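Sel1 repeat family protein (Pseudomonas aeruginosa, PDB 6LCH) probably acts as an immunity protein that binds and neutralises the type VI secretion effector PldB, using a helical scaffold of Sel1 repeats. Local coordinates at residues V47-Y50 against S51-A54; H63-A66 against N67-T71; Q82-L85 against D86-K90; V96-G99 against F100-M103; L124-A127 against A128-N132. One frame throughout, in Å; residues are numbered along the deposited sequence.

Contact 1 (V47-Y50 against S51-A54); sequences VGLY and SKAA
Residues 47-50 and 51-54 are successive turns of helix 43-55, and Val47 O, Gly48 O, Leu49 O and Tyr50 O each accept the backbone N-H four residues on. Val47 O has a second donor. Ser51 N lies 2.8 Å from it, and the hydroxyl Ser51 OG reaches the same Val47 O at 2.7 Å. The two donors arrive from opposite faces of the carbonyl plane, and the hydroxyl sits 38° out of it. Ser51 chi1 of -50° sets OG beside its own backbone N, which turns the hydroxyl back along the helix. Val47 CG1 packs alongside this hydroxyl, 3.7 Å from Ser51 OG. The next residue, Lys52, folds its side chain back over Gly48, one turn earlier. The chain kinks at chi3 (-81°), and this brings Lys52 CE to 3.2 Å from Gly48 O. The amino group then comes to Leu49: Lys52 NZ lies 3.7 Å from Leu49 CD2. The same lysine makes a cation-pi contact with Trp27. Tyr50 points away from residues 51-54, and its OH is hydrogen-bonded to Asn64 ND2. Leu49 and Tyr50 pack on helix 22-34, whereas Ser51, Ala53 and Ala54 face helix 59-70. A helix covered by the helices before and after it, with small residues on one side, is consistent with the antiparallel alpha-alpha packing of Sel1 repeats.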
loop_
_atom_site.group_PDB
_atom_site.type_symbol
_atom_site.label_atom_id
_atom_site.label_comp_id
_atom_site.label_asym_id
_atom_site.label_seq_id
_atom_site.Cartn_x
_atom_site.Cartn_y
_atom_site.Cartn_z
ATOM N N VAL A 47 -12.459 18.976 4.798
ATOM C CA VAL A 47 -13.682 18.204 4.599
ATOM C C VAL A 47 -14.500 18.790 3.455
ATOM O O VAL A 47 -15.045 18.055 2.623
ATOM C CB VAL A 47 -14.498 18.146 5.905
ATOM C CG1 VAL A 47 -15.892 17.586 5.645
ATOM C CG2 VAL A 47 -13.772 17.318 6.961
ATOM N N GLY A 48 -14.586 20.120 3.389
ATOM C CA GLY A 48 -15.343 20.750 2.318
ATOM C C GLY A 48 -14.839 20.357 0.943
ATOM O O GLY A 48 -15.606 19.899 0.094
ATOM N N LEU A 49 -13.533 20.510 0.716
ATOM C CA LEU A 49 -12.948 20.152 -0.572
ATOM C C LEU A 49 -13.151 18.674 -0.880
ATOM O O LEU A 49 -13.634 18.315 -1.961
ATOM C CB LEU A 49 -11.460 20.496 -0.581
ATOM C CG LEU A 49 -11.129 21.982 -0.487
ATOM C CD1 LEU A 49 -9.741 22.169 0.090
ATOM C CD2 LEU A 49 -11.240 22.628 -1.857
ATOM N N TYR A 50 -12.777 17.804 0.064
ATOM C CA TYR A 50 -12.948 16.366 -0.122
ATOM C C TYR A 50 -14.384 16.020 -0.490
ATOM O O TYR A 50 -14.630 15.272 -1.443
ATOM C CB TYR A 50 -12.538 15.624 1.152
ATOM C CG TYR A 50 -11.081 15.229 1.221
ATOM C CD1 TYR A 50 -10.304 15.138 0.071
ATOM C CD2 TYR A 50 -10.485 14.930 2.441
ATOM C CE1 TYR A 50 -8.972 14.772 0.137
ATOM C CE2 TYR A 50 -9.159 14.563 2.518
ATOM C CZ TYR A 50 -8.406 14.481 1.366
ATOM O OH TYR A 50 -7.080 14.119 1.447
ATOM N N SER A 51 -15.349 16.548 0.270
ATOM C CA SER A 51 -16.748 16.222 0.013
ATOM C C SER A 51 -17.197 16.756 -1.339
ATOM O O SER A 51 -17.874 16.053 -2.099
ATOM C CB SER A 51 -17.631 16.771 1.132
ATOM O OG SER A 51 -17.125 16.399 2.402
ATOM N N LYS A 52 -16.828 18.002 -1.652
ATOM C CA LYS A 52 -17.133 18.570 -2.961
ATOM C C LYS A 52 -16.616 17.676 -4.080
ATOM O O LYS A 52 -17.320 17.425 -5.066
ATOM C CB LYS A 52 -16.526 19.970 -3.078
ATOM C CG LYS A 52 -17.355 21.085 -2.457
ATOM C CD LYS A 52 -16.655 22.439 -2.597
ATOM C CE LYS A 52 -15.590 22.642 -1.523
ATOM N NZ LYS A 52 -14.754 23.863 -1.740
ATOM N N ALA A 53 -15.388 17.176 -3.939
ATOM C CA ALA A 53 -14.856 16.262 -4.939
ATOM C C ALA A 53 -15.623 14.944 -4.938
ATOM O O ALA A 53 -15.883 14.371 -6.003
ATOM C CB ALA A 53 -13.367 16.027 -4.690
ATOM N N ALA A 54 -16.007 14.462 -3.752
ATOM C CA ALA A 54 -16.709 13.184 -3.656
ATOM C C ALA A 54 -18.075 13.246 -4.324
ATOM O O ALA A 54 -18.515 12.271 -4.943
ATOM C CB ALA A 54 -16.856 12.777 -2.190
#

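Contact 2 (H63-A66 against N67-T71); sequences HNLA and NLYRT
Leu65 and Tyr69 sit one turn apart on helix 59-70, and the leucine branch comes up obliquely to the CE2 corner of the Tyr69 ring. Leu65 CG lies 3.4 Å from Tyr69 CE2, and Leu65 CD1 is 3.5 Å from the same carbon. Leu65 CG stands opposite its backbone N (chi1 -179°), which carries the branch forward along the helix to Tyr69. Leu68 meets the preceding turn with two atoms. Leu68 CG rests 3.3 Å from Asn64 O, and Leu68 CD1 meets Leu65 CD1 at a looser 4.3 Å. In the backbone, Leu65 O takes the N-H of Tyr69 in the carbonyl plane, with Tyr69 N 3.0 Å from Leu65 O. The bond from Leu68 N to Asn64 O is weak. Helix 43-55 covers Leu65 and Tyr69 on one flank, and helix 81-93 reaches Leu65, Ala66 and Tyr69. The polar ends of His63 and Asn64 are used between helices: His63 ND1 bonds Asp102 OD1, and the Asn64 amide bonds to helix 43-55. The chemistry is therefore divided by position. Leu65 meets the side chains of Leu68 and Tyr69 through carbon atoms alone, while His63 and Asn64 provide directional bonds to other helices.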
loop_
_atom_site.group_PDB
_atom_site.type_symbol
_atom_site.label_atom_id
_atom_site.label_comp_id
_atom_site.label_asym_id
_atom_site.label_seq_id
_atom_site.Cartn_x
_atom_site.Cartn_y
_atom_site.Cartn_z
ATOM N N HIS A 63 -12.289 7.900 -0.829
ATOM C CA HIS A 63 -11.443 7.063 0.012
ATOM C C HIS A 63 -10.795 7.881 1.125
ATOM O O HIS A 63 -10.866 7.514 2.303
ATOM C CB HIS A 63 -10.390 6.376 -0.858
ATOM C CG HIS A 63 -9.327 5.664 -0.080
ATOM N ND1 HIS A 63 -9.478 4.371 0.375
ATOM C CD2 HIS A 63 -8.096 6.062 0.323
ATOM C CE1 HIS A 63 -8.388 4.006 1.027
ATOM N NE2 HIS A 63 -7.535 5.014 1.010
ATOM N N ASN A 64 -10.162 9.003 0.768
ATOM C CA ASN A 64 -9.476 9.814 1.771
ATOM C C ASN A 64 -10.448 10.358 2.807
ATOM O O ASN A 64 -10.146 10.368 4.005
ATOM C CB ASN A 64 -8.728 10.966 1.103
ATOM C CG ASN A 64 -7.406 10.537 0.519
ATOM O OD1 ASN A 64 -7.195 9.359 0.239
ATOM N ND2 ASN A 64 -6.505 11.493 0.325
ATOM N N LEU A 65 -11.616 10.826 2.364
ATOM C CA LEU A 65 -12.573 11.403 3.302
ATOM C C LEU A 65 -13.133 10.343 4.239
ATOM O O LEU A 65 -13.240 10.568 5.450
ATOM C CB LEU A 65 -13.700 12.097 2.537
ATOM C CG LEU A 65 -14.762 12.768 3.404
ATOM C CD1 LEU A 65 -14.104 13.728 4.384
ATOM C CD2 LEU A 65 -15.787 13.484 2.528
ATOM N N ALA A 66 -13.482 9.174 3.699
ATOM C CA ALA A 66 -14.022 8.111 4.539
ATOM C C ALA A 66 -12.995 7.630 5.554
ATOM O O ALA A 66 -13.351 7.263 6.679
ATOM C CB ALA A 66 -14.501 6.951 3.672
ATOM N N ASN A 67 -11.713 7.620 5.182
ATOM C CA ASN A 67 -10.699 7.249 6.161
ATOM C C ASN A 67 -10.677 8.227 7.325
ATOM O O ASN A 67 -10.368 7.830 8.449
ATOM C CB ASN A 67 -9.312 7.164 5.527
ATOM C CG ASN A 67 -8.317 6.441 6.424
ATOM O OD1 ASN A 67 -8.558 5.312 6.851
ATOM N ND2 ASN A 67 -7.205 7.100 6.734
ATOM N N LEU A 68 -11.003 9.498 7.083
ATOM C CA LEU A 68 -11.147 10.444 8.186
ATOM C C LEU A 68 -12.372 10.113 9.037
ATOM O O LEU A 68 -12.303 10.128 10.273
ATOM C CB LEU A 68 -11.236 11.876 7.650
ATOM C CG LEU A 68 -10.168 12.351 6.659
ATOM C CD1 LEU A 68 -10.327 13.839 6.366
ATOM C CD2 LEU A 68 -8.765 12.050 7.167
ATOM N N TYR A 69 -13.506 9.816 8.391
ATOM C CA TYR A 69 -14.738 9.526 9.123
ATOM C C TYR A 69 -14.707 8.142 9.765
ATOM O O TYR A 69 -15.245 7.952 10.864
ATOM C CB TYR A 69 -15.946 9.627 8.193
ATOM C CG TYR A 69 -16.328 11.027 7.774
ATOM C CD1 TYR A 69 -16.457 12.049 8.704
ATOM C CD2 TYR A 69 -16.577 11.320 6.443
ATOM C CE1 TYR A 69 -16.819 13.329 8.311
ATOM C CE2 TYR A 69 -16.938 12.587 6.046
ATOM C CZ TYR A 69 -17.051 13.590 6.981
ATOM O OH TYR A 69 -17.412 14.858 6.575
ATOM N N ARG A 70 -14.124 7.154 9.080
ATOM C CA ARG A 70 -14.087 5.797 9.620
ATOM C C ARG A 70 -13.330 5.758 10.938
ATOM O O ARG A 70 -13.801 5.185 11.928
ATOM C CB ARG A 70 -13.449 4.849 8.609
ATOM C CG ARG A 70 -13.341 3.418 9.082
ATOM C CD ARG A 70 -12.526 2.602 8.104
ATOM N NE ARG A 70 -11.100 2.855 8.264
ATOM C CZ ARG A 70 -10.375 2.395 9.277
ATOM N NH1 ARG A 70 -10.949 1.660 10.219
ATOM N NH2 ARG A 70 -9.079 2.672 9.352
ATOM N N THR A 71 -12.139 6.344 10.957
ATOM C CA THR A 71 -11.433 6.631 12.193
ATOM C C THR A 71 -11.982 7.940 12.753
ATOM O O THR A 71 -13.004 8.460 12.299
ATOM C CB THR A 71 -9.932 6.702 11.935
ATOM O OG1 THR A 71 -9.218 6.631 13.172
ATOM C CG2 THR A 71 -9.601 7.992 11.265
#

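Contact 3 (Q82-L85 against D86-K90); sequences QKAL and DLYQK
Gln82 and Asp86 are joined through the backbone and, less surely in its length, through their side chains. Asp86 N donates to Gln82 O at 2.9 Å with an N-H...O angle of 166°. Gln82 NE2 is modelled as a donor to Asp86 OD2. That separation is very short, so its exact length is doubtful. The amide and carboxylate planes are turned 42° apart, and the two side chains slant across each other. A bend in the glutamine at chi2 (65°) brings its amide over to the aspartate. The carboxylate also lies near the backbone carbonyl: Asp86 CG is 3.1 Å from Gln82 O. Further round the helix, Tyr88 N donates to Ala84 O at 2.9 Å. This carbonyl also lies over one face of the Tyr88 ring, offset toward the rim, with Ala84 O 3.1 Å from Tyr88 CG. Ala84 CB adds a looser touch, 4.1 Å from Tyr88 CE2. Leu87 folds beside the preceding turn, where Leu87 CD1 is 3.5 Å from Lys83 O. Beyond the two segments, Tyr88 packs between helices 59-70 and 97-107. Asp80 OD2 accepts a bond from Lys83 N near the start of the helix. The polar pair thus links successive turns on a more exposed side of helix 81-93, while Ala84, Leu87 and Tyr88 form its buried side. The firm tie within the pair is the backbone bond.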
loop_
_atom_site.group_PDB
_atom_site.type_symbol
_atom_site.label_atom_id
_atom_site.label_comp_id
_atom_site.label_asym_id
_atom_site.label_seq_id
_atom_site.Cartn_x
_atom_site.Cartn_y
_atom_site.Cartn_z
ATOM N N GLN A 82 -21.231 5.873 9.547
ATOM C CA GLN A 82 -22.194 5.867 8.450
ATOM C C GLN A 82 -21.719 6.733 7.293
ATOM O O GLN A 82 -21.897 6.368 6.125
ATOM C CB GLN A 82 -23.566 6.329 8.939
ATOM C CG GLN A 82 -24.647 6.274 7.862
ATOM C CD GLN A 82 -24.939 4.858 7.394
ATOM O OE1 GLN A 82 -25.197 3.967 8.202
ATOM N NE2 GLN A 82 -24.898 4.645 6.083
ATOM N N LYS A 83 -21.117 7.889 7.591
ATOM C CA LYS A 83 -20.563 8.716 6.525
ATOM C C LYS A 83 -19.493 7.963 5.746
ATOM O O LYS A 83 -19.388 8.106 4.522
ATOM C CB LYS A 83 -19.996 10.008 7.100
ATOM C CG LYS A 83 -20.982 11.151 7.091
ATOM C CD LYS A 83 -20.283 12.459 7.376
ATOM C CE LYS A 83 -21.111 13.318 8.301
ATOM N NZ LYS A 83 -20.255 14.200 9.147
ATOM N N ALA A 84 -18.702 7.139 6.437
ATOM C CA ALA A 84 -17.706 6.328 5.749
ATOM C C ALA A 84 -18.365 5.249 4.900
ATOM O O ALA A 84 -17.962 5.029 3.752
ATOM C CB ALA A 84 -16.746 5.704 6.759
ATOM N N LEU A 85 -19.383 4.572 5.447
ATOM C CA LEU A 85 -20.083 3.535 4.693
ATOM C C LEU A 85 -20.717 4.101 3.433
ATOM O O LEU A 85 -20.629 3.496 2.359
ATOM C CB LEU A 85 -21.158 2.875 5.562
ATOM C CG LEU A 85 -20.753 2.110 6.823
ATOM C CD1 LEU A 85 -21.993 1.659 7.584
ATOM C CD2 LEU A 85 -19.887 0.922 6.474
ATOM N N ASP A 86 -21.369 5.260 3.549
ATOM C CA ASP A 86 -22.026 5.858 2.389
ATOM C C ASP A 86 -21.014 6.245 1.323
ATOM O O ASP A 86 -21.286 6.112 0.126
ATOM C CB ASP A 86 -22.852 7.068 2.821
ATOM C CG ASP A 86 -23.918 6.710 3.836
ATOM O OD1 ASP A 86 -24.467 7.634 4.475
ATOM O OD2 ASP A 86 -24.201 5.501 4.001
ATOM N N LEU A 87 -19.838 6.721 1.737
ATOM C CA LEU A 87 -18.780 6.999 0.773
ATOM C C LEU A 87 -18.264 5.716 0.137
ATOM O O LEU A 87 -17.970 5.689 -1.063
ATOM C CB LEU A 87 -17.640 7.758 1.448
ATOM C CG LEU A 87 -17.861 9.260 1.638
ATOM C CD1 LEU A 87 -16.955 9.797 2.739
ATOM C CD2 LEU A 87 -17.629 10.019 0.336
ATOM N N TYR A 88 -18.142 4.643 0.928
ATOM C CA TYR A 88 -17.714 3.360 0.381
ATOM C C TYR A 88 -18.737 2.801 -0.608
ATOM O O TYR A 88 -18.355 2.184 -1.608
ATOM C CB TYR A 88 -17.446 2.371 1.523
ATOM C CG TYR A 88 -16.259 2.752 2.401
ATOM C CD1 TYR A 88 -15.236 3.521 1.902
ATOM C CD2 TYR A 88 -16.167 2.348 3.720
ATOM C CE1 TYR A 88 -14.139 3.877 2.668
ATOM C CE2 TYR A 88 -15.073 2.713 4.500
ATOM C CZ TYR A 88 -14.065 3.472 3.967
ATOM O OH TYR A 88 -12.983 3.829 4.737
ATOM N N GLN A 89 -20.032 3.019 -0.362
ATOM C CA GLN A 89 -21.049 2.537 -1.293
ATOM C C GLN A 89 -21.070 3.350 -2.583
ATOM O O GLN A 89 -21.360 2.805 -3.654
ATOM C CB GLN A 89 -22.427 2.561 -0.632
ATOM C CG GLN A 89 -23.531 1.929 -1.478
ATOM C CD GLN A 89 -23.226 0.494 -1.865
ATOM O OE1 GLN A 89 -22.848 -0.321 -1.023
ATOM N NE2 GLN A 89 -23.395 0.175 -3.145
ATOM N N LYS A 90 -20.774 4.648 -2.505
ATOM C CA LYS A 90 -20.654 5.439 -3.724
ATOM C C LYS A 90 -19.478 4.967 -4.568
ATOM O O LYS A 90 -19.550 4.971 -5.801
ATOM C CB LYS A 90 -20.521 6.923 -3.379
ATOM C CG LYS A 90 -21.766 7.515 -2.727
ATOM C CD LYS A 90 -21.440 8.783 -1.947
ATOM C CE LYS A 90 -22.420 8.992 -0.799
ATOM N NZ LYS A 90 -23.833 9.091 -1.255
#

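Contact 4 (V96-G99 against F100-M103); sequences VPQG and FYDM
Gln98 NE2 donates to Asp102 OD2 at 3.1 Å, an i to i+4 side-chain bond in the first turns of helix 97-107. The helix belongs to an all-helical fold consistent with stacked Sel1-type repeats. The bond is fairly straight, with an N-H...O angle of 163°. The carboxylate oxygen lies near the plane of the glutamine amide, but the nitrogen meets the carboxylate from above its plane. Gln98 bends at chi2 (69°), and this swings the amide along the helix. The amide also runs beside Tyr101, with planes 61° apart and Gln98 NE2 3.2 Å from Tyr101 CD1. The other ends of the polar pair are held from outside. Gln98 OE1 accepts from Asn132 ND2, and Asp102 OD1 accepts from a side chain of helix 59-70. These partners fix both flat groups in a buried setting. Their backbones are tied as well, since Asp102 N donates to Gln98 O at 2.9 Å. The bonds that Phe100 N and Tyr101 N make to Pro97 O are weak, whereas Gly99 N bonds Val96 O. Phe100 packs on Lys126 and Ala127 of helix 123-129. Its ring also reaches back to Val96, where Phe100 CD2 stands 3.4 Å from Val96 O.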
loop_
_atom_site.group_PDB
_atom_site.type_symbol
_atom_site.label_atom_id
_atom_site.label_comp_id
_atom_site.label_asym_id
_atom_site.label_seq_id
_atom_site.Cartn_x
_atom_site.Cartn_y
_atom_site.Cartn_z
ATOM N N VAL A 96 -15.565 0.997 -8.359
ATOM C CA VAL A 96 -14.177 1.320 -8.040
ATOM C C VAL A 96 -13.597 0.172 -7.218
ATOM O O VAL A 96 -14.152 -0.173 -6.166
ATOM C CB VAL A 96 -14.065 2.659 -7.293
ATOM C CG1 VAL A 96 -12.630 2.894 -6.865
ATOM C CG2 VAL A 96 -14.543 3.801 -8.176
ATOM N N PRO A 97 -12.506 -0.456 -7.663
ATOM C CA PRO A 97 -11.997 -1.635 -6.938
ATOM C C PRO A 97 -11.623 -1.345 -5.495
ATOM O O PRO A 97 -11.860 -2.189 -4.622
ATOM C CB PRO A 97 -10.782 -2.059 -7.773
ATOM C CG PRO A 97 -11.025 -1.476 -9.134
ATOM C CD PRO A 97 -11.756 -0.192 -8.901
ATOM N N GLN A 98 -11.057 -0.168 -5.215
ATOM C CA GLN A 98 -10.748 0.189 -3.833
ATOM C C GLN A 98 -12.010 0.283 -2.981
ATOM O O GLN A 98 -11.955 0.066 -1.766
ATOM C CB GLN A 98 -9.970 1.509 -3.793
ATOM C CG GLN A 98 -9.406 1.872 -2.415
ATOM C CD GLN A 98 -8.274 0.958 -1.981
ATOM O OE1 GLN A 98 -7.455 0.525 -2.798
ATOM N NE2 GLN A 98 -8.219 0.660 -0.686
ATOM N N GLY A 99 -13.154 0.592 -3.597
ATOM C CA GLY A 99 -14.393 0.680 -2.837
ATOM C C GLY A 99 -14.795 -0.638 -2.202
ATOM O O GLY A 99 -15.329 -0.666 -1.091
ATOM N N PHE A 100 -14.536 -1.751 -2.894
ATOM C CA PHE A 100 -14.838 -3.064 -2.330
ATOM C C PHE A 100 -13.906 -3.395 -1.171
ATOM O O PHE A 100 -14.345 -3.899 -0.129
ATOM C CB PHE A 100 -14.739 -4.131 -3.419
ATOM C CG PHE A 100 -15.740 -3.960 -4.526
ATOM C CD1 PHE A 100 -17.042 -4.401 -4.373
ATOM C CD2 PHE A 100 -15.378 -3.352 -5.718
ATOM C CE1 PHE A 100 -17.972 -4.245 -5.394
ATOM C CE2 PHE A 100 -16.303 -3.197 -6.744
ATOM C CZ PHE A 100 -17.598 -3.645 -6.578
ATOM N N TYR A 101 -12.605 -3.147 -1.348
ATOM C CA TYR A 101 -11.648 -3.358 -0.266
ATOM C C TYR A 101 -12.022 -2.551 0.971
ATOM O O TYR A 101 -11.932 -3.050 2.099
ATOM C CB TYR A 101 -10.240 -2.983 -0.736
ATOM C CG TYR A 101 -9.167 -3.077 0.332
ATOM C CD1 TYR A 101 -8.798 -1.964 1.083
ATOM C CD2 TYR A 101 -8.508 -4.275 0.573
ATOM C CE1 TYR A 101 -7.815 -2.048 2.049
ATOM C CE2 TYR A 101 -7.523 -4.368 1.539
ATOM C CZ TYR A 101 -7.181 -3.256 2.274
ATOM O OH TYR A 101 -6.196 -3.353 3.230
ATOM N N ASP A 102 -12.438 -1.300 0.779
ATOM C CA ASP A 102 -12.734 -0.446 1.925
ATOM C C ASP A 102 -13.993 -0.907 2.647
ATOM O O ASP A 102 -14.069 -0.831 3.878
ATOM C CB ASP A 102 -12.883 1.010 1.482
ATOM C CG ASP A 102 -11.603 1.592 0.909
ATOM O OD1 ASP A 102 -11.704 2.448 0.005
ATOM O OD2 ASP A 102 -10.500 1.209 1.355
ATOM N N MET A 103 -14.996 -1.376 1.901
ATOM C CA MET A 103 -16.246 -1.785 2.532
ATOM C C MET A 103 -16.067 -3.056 3.351
ATOM O O MET A 103 -16.655 -3.193 4.430
ATOM C CB MET A 103 -17.330 -1.983 1.476
ATOM C CG MET A 103 -18.694 -2.264 2.064
ATOM S SD MET A 103 -19.449 -0.803 2.782
ATOM C CE MET A 103 -20.145 -0.048 1.311
#

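Contact 5 (L124-A127 against A128-N132); sequences LDKA and ASLGN
Ala127 and Asn132 are linked by a backbone hydrogen bond across the end of helix 123-129, with Asn132 N 3.0 Å from Ala127 O. Leu130 N donates to the same Ala127 O, also at 3.0 Å. The two donors lie on opposite faces of the carbonyl plane. Earlier in the helix, Ala128 N bonds Leu124 O at 2.7 Å. Gly131 has positive phi (81°), and Gly131 N donates to Ala128 O at 2.9 Å. Together with the bond from Asn132 N to Ala127 O, this makes a Schellman motif, with Gly131 as the C-prime residue. The chain then turns directly into the next helix. Asn132 is the N-cap of helix 133-146, where its OD1 accepts from Ala135 N. Its ND2 is bonded to Glu13 OE2 and also reaches helix 97-107. Solvent takes part as well. One water lies 2.6 Å from Lys126 NZ, which donates to it. The same water is near Ser129 OG, but that side of the bridge is uncertain, because the hydroxyl is modelled too close to Lys126 O. The lysine kinks at chi2 (55°) on its way to the water. Its ammonium group also forms a salt bridge with Asp119. Among apolar contacts, Ala127 CB packs 3.8 Å from Asn132 CB. Ala127 and Ala128 also face helix 133-146, while Leu130 packs on Pro97 of helix 97-107.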
loop_
_atom_site.group_PDB
_atom_site.type_symbol
_atom_site.label_atom_id
_atom_site.label_comp_id
_atom_site.label_asym_id
_atom_site.label_seq_id
_atom_site.Cartn_x
_atom_site.Cartn_y
_atom_site.Cartn_z
ATOM N N LEU A 124 -13.031 -8.725 -0.453
ATOM C CA LEU A 124 -11.632 -8.864 -0.841
ATOM C C LEU A 124 -11.497 -9.511 -2.212
ATOM O O LEU A 124 -10.702 -9.058 -3.043
ATOM C CB LEU A 124 -10.875 -9.684 0.204
ATOM C CG LEU A 124 -10.349 -8.937 1.431
ATOM C CD1 LEU A 124 -9.565 -9.891 2.320
ATOM C CD2 LEU A 124 -9.484 -7.766 1.008
ATOM N N ASP A 125 -12.257 -10.581 -2.460
ATOM C CA ASP A 125 -12.150 -11.281 -3.734
ATOM C C ASP A 125 -12.636 -10.410 -4.886
ATOM O O ASP A 125 -12.008 -10.378 -5.951
ATOM C CB ASP A 125 -12.929 -12.594 -3.680
ATOM C CG ASP A 125 -12.219 -13.658 -2.859
ATOM O OD1 ASP A 125 -12.898 -14.569 -2.339
ATOM O OD2 ASP A 125 -10.979 -13.576 -2.725
ATOM N N LYS A 126 -13.744 -9.692 -4.692
ATOM C CA LYS A 126 -14.237 -8.794 -5.733
ATOM C C LYS A 126 -13.223 -7.697 -6.038
ATOM O O LYS A 126 -12.923 -7.420 -7.206
ATOM C CB LYS A 126 -15.577 -8.193 -5.315
ATOM C CG LYS A 126 -16.217 -7.319 -6.389
ATOM C CD LYS A 126 -16.378 -8.068 -7.700
ATOM C CE LYS A 126 -17.213 -7.263 -8.698
ATOM N NZ LYS A 126 -17.027 -7.721 -10.100
ATOM N N ALA A 127 -12.674 -7.066 -4.994
ATOM C CA ALA A 127 -11.647 -6.049 -5.199
ATOM C C ALA A 127 -10.405 -6.643 -5.851
ATOM O O ALA A 127 -9.872 -6.081 -6.814
ATOM C CB ALA A 127 -11.293 -5.381 -3.870
ATOM N N ALA A 128 -9.928 -7.782 -5.341
ATOM C CA ALA A 128 -8.830 -8.476 -6.003
ATOM C C ALA A 128 -9.215 -8.883 -7.418
ATOM O O ALA A 128 -8.362 -8.902 -8.316
ATOM C CB ALA A 128 -8.412 -9.704 -5.192
ATOM N N SER A 129 -10.498 -9.213 -7.642
ATOM C CA SER A 129 -10.937 -9.567 -8.987
ATOM C C SER A 129 -10.801 -8.409 -9.964
ATOM O O SER A 129 -10.723 -8.639 -11.177
ATOM C CB SER A 129 -12.389 -10.053 -8.992
ATOM O OG SER A 129 -13.308 -8.989 -8.841
ATOM N N LEU A 130 -10.788 -7.177 -9.468
ATOM C CA LEU A 130 -10.575 -6.005 -10.295
ATOM C C LEU A 130 -9.137 -5.517 -10.229
ATOM O O LEU A 130 -8.840 -4.420 -10.709
ATOM C CB LEU A 130 -11.547 -4.900 -9.878
ATOM C CG LEU A 130 -13.009 -5.332 -10.038
ATOM C CD1 LEU A 130 -13.976 -4.364 -9.365
ATOM C CD2 LEU A 130 -13.339 -5.491 -11.512
ATOM N N GLY A 131 -8.242 -6.301 -9.631
ATOM C CA GLY A 131 -6.841 -5.947 -9.583
ATOM C C GLY A 131 -6.463 -4.959 -8.505
ATOM O O GLY A 131 -5.419 -4.315 -8.617
ATOM N N ASN A 132 -7.271 -4.825 -7.465
ATOM C CA ASN A 132 -6.978 -3.879 -6.393
ATOM C C ASN A 132 -5.718 -4.294 -5.646
ATOM O O ASN A 132 -5.680 -5.395 -5.081
ATOM C CB ASN A 132 -8.162 -3.796 -5.439
ATOM C CG ASN A 132 -7.901 -2.872 -4.275
ATOM O OD1 ASN A 132 -7.726 -3.323 -3.145
ATOM N ND2 ASN A 132 -7.867 -1.573 -4.547
HETATM O O HOH W 1 -14.893 -8.896 -10.995
#

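The five contacts follow one another along the chain, each within or at the end of its own helix: 43-55, 59-70, 81-93, 97-107 and 123-129. Contacts 1 and 2 have centres 12 Å apart, contacts 2 and 3 are 9 Å apart, contacts 3 and 4 are 11 Å apart, and contacts 4 and 5 are 8 Å apart. Each of these pairs touches. Contact 1 also touches contact 3, and contact 2 touches contact 4, so the helices pack beyond their immediate neighbours. Contacts 1 and 5 are 26 Å apart between centres and do not touch. This progression is consistent with a stacked helical-repeat scaffold held by packing and by a few hydrogen bonds between helices.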